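Local coordinates for hypothetical membrane spanning protein (Thermus thermophilus, PDB 2VPZ), which probably serves as the quinol-binding membrane subunit of a polysulfide reductase complex, passing electrons from membrane quinol toward its partner subunits, at residues I63-A66 and R71-F74. Numbering follows the deposited sequence.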
loop_
_atom_site.group_PDB
_atom_site.type_symbol
_atom_site.label_atom_id
_atom_site.label_comp_id
_atom_site.label_asym_id
_atom_site.label_seq_id
_atom_site.Cartn_x
_atom_site.Cartn_y
_atom_site.Cartn_z
ATOM N N ILE C 63 -8.712 -25.880 -41.084
ATOM C CA ILE C 63 -9.411 -24.767 -40.449
ATOM C C ILE C 63 -8.561 -23.966 -39.389
ATOM O O ILE C 63 -8.940 -22.863 -39.009
ATOM C CB ILE C 63 -10.915 -25.146 -39.939
ATOM C CG1 ILE C 63 -10.971 -25.328 -38.437
ATOM C CG2 ILE C 63 -11.420 -26.380 -40.709
ATOM C CD1 ILE C 63 -12.354 -24.969 -37.803
ATOM N N LEU C 64 -7.418 -24.508 -38.943
ATOM C CA LEU C 64 -6.476 -23.784 -38.032
ATOM C C LEU C 64 -5.761 -22.704 -38.879
ATOM O O LEU C 64 -5.402 -21.612 -38.404
ATOM C CB LEU C 64 -5.377 -24.707 -37.407
ATOM C CG LEU C 64 -5.568 -25.260 -35.985
ATOM C CD1 LEU C 64 -4.686 -26.498 -35.710
ATOM C CD2 LEU C 64 -5.294 -24.157 -34.939
ATOM N N TRP C 65 -5.553 -23.028 -40.150
ATOM C CA TRP C 65 -4.900 -22.146 -41.105
ATOM C C TRP C 65 -5.891 -21.157 -41.798
ATOM O O TRP C 65 -5.588 -19.966 -41.958
ATOM C CB TRP C 65 -4.115 -22.973 -42.144
ATOM C CG TRP C 65 -3.674 -22.164 -43.336
ATOM C CD1 TRP C 65 -2.533 -21.414 -43.467
ATOM C CD2 TRP C 65 -4.438 -21.938 -44.536
ATOM N NE1 TRP C 65 -2.550 -20.739 -44.665
ATOM C CE2 TRP C 65 -3.702 -21.040 -45.343
ATOM C CE3 TRP C 65 -5.683 -22.406 -45.005
ATOM C CZ2 TRP C 65 -4.169 -20.593 -46.609
ATOM C CZ3 TRP C 65 -6.156 -21.967 -46.262
ATOM C CH2 TRP C 65 -5.391 -21.066 -47.046
ATOM N N ALA C 66 -7.085 -21.628 -42.164
ATOM C CA ALA C 66 -8.115 -20.808 -42.809
ATOM C C ALA C 66 -8.758 -19.770 -41.881
ATOM O O ALA C 66 -9.512 -18.885 -42.322
ATOM C CB ALA C 66 -9.230 -21.700 -43.428
ATOM N N ARG C 71 -2.927 -16.060 -42.259
ATOM C CA ARG C 71 -3.128 -17.127 -43.238
ATOM C C ARG C 71 -2.378 -16.879 -44.580
ATOM O O ARG C 71 -1.915 -17.835 -45.199
ATOM C CB ARG C 71 -4.638 -17.357 -43.496
ATOM C CG ARG C 71 -5.162 -16.766 -44.799
ATOM C CD ARG C 71 -6.614 -16.310 -44.641
ATOM N NE ARG C 71 -6.814 -15.431 -43.496
ATOM C CZ ARG C 71 -7.862 -15.472 -42.675
ATOM N NH1 ARG C 71 -8.812 -16.369 -42.883
ATOM N NH2 ARG C 71 -7.972 -14.633 -41.645
ATOM N N PHE C 72 -2.251 -15.625 -45.023
ATOM C CA PHE C 72 -1.537 -15.335 -46.272
ATOM C C PHE C 72 -0.109 -14.745 -46.082
ATOM O O PHE C 72 0.586 -14.458 -47.050
ATOM C CB PHE C 72 -2.398 -14.454 -47.226
ATOM C CG PHE C 72 -3.682 -15.117 -47.735
ATOM C CD1 PHE C 72 -4.900 -14.427 -47.723
ATOM C CD2 PHE C 72 -3.677 -16.448 -48.192
ATOM C CE1 PHE C 72 -6.093 -15.040 -48.146
ATOM C CE2 PHE C 72 -4.868 -17.084 -48.625
ATOM C CZ PHE C 72 -6.079 -16.373 -48.596
ATOM N N ARG C 73 0.325 -14.606 -44.836
ATOM C CA ARG C 73 1.672 -14.125 -44.536
ATOM C C ARG C 73 2.690 -15.290 -44.491
ATOM O O ARG C 73 3.910 -15.070 -44.461
ATOM C CB ARG C 73 1.663 -13.346 -43.215
ATOM C CG ARG C 73 0.837 -12.084 -43.328
ATOM C CD ARG C 73 1.492 -10.970 -42.518
ATOM N NE ARG C 73 1.611 -11.376 -41.115
ATOM C CZ ARG C 73 2.730 -11.430 -40.387
ATOM N NH1 ARG C 73 3.904 -11.092 -40.903
ATOM N NH2 ARG C 73 2.672 -11.854 -39.122
ATOM N N PHE C 74 2.160 -16.501 -44.521
ATOM C CA PHE C 74 2.898 -17.762 -44.486
ATOM C C PHE C 74 4.047 -17.782 -43.481
ATOM O O PHE C 74 5.224 -17.822 -43.845
ATOM C CB PHE C 74 3.367 -18.134 -45.906
ATOM C CG PHE C 74 2.242 -18.215 -46.923
ATOM C CD1 PHE C 74 2.305 -17.496 -48.121
ATOM C CD2 PHE C 74 1.100 -18.975 -46.640
ATOM C CE1 PHE C 74 1.237 -17.528 -49.050
ATOM C CE2 PHE C 74 0.016 -19.025 -47.548
ATOM C CZ PHE C 74 0.090 -18.288 -48.760
#
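The indole of Trp65 has Arg71 CB over one face, 4.1 Å above its plane and displaced toward the rim, while Phe74 comes to its edge, with Phe74 CE2 4.2 Å from Trp65 NE1. Phe72 crosses the indole side chain at about a right angle, Phe72 CE2 lying 4.1 Å from Trp65 CZ2. Arg71 CG stands 3.5 Å above the centre of one face of the Phe72 ring, and Phe72 O lies over one face of the Phe74 ring, 3.6 Å above its plane and toward the rim. With CG anti to the backbone N (chi1 167°), the Trp65 ring extends to the loop, where NE1 gives Arg71 O a hydrogen bond of 3.0 Å; the N-H...O angle of 128° makes it weak. Bent at chi2 and chi3, the Arg71 chain turns back toward Ala66, although Arg71 NH1, 2.7 Å from Ala66 O, is too poorly angled for a hydrogen bond. A leucine in place of Trp65 would probably leave Arg71 O without this weak donor and open a gap beside Phe72 CE2. The contact thus folds an early part of the loop leading to helix 88-107 back against helix 46-65, at the surface, while Ile63 packs on Leu20 and Leu64 on ubiquinone-binding His21, both on helix 16-41.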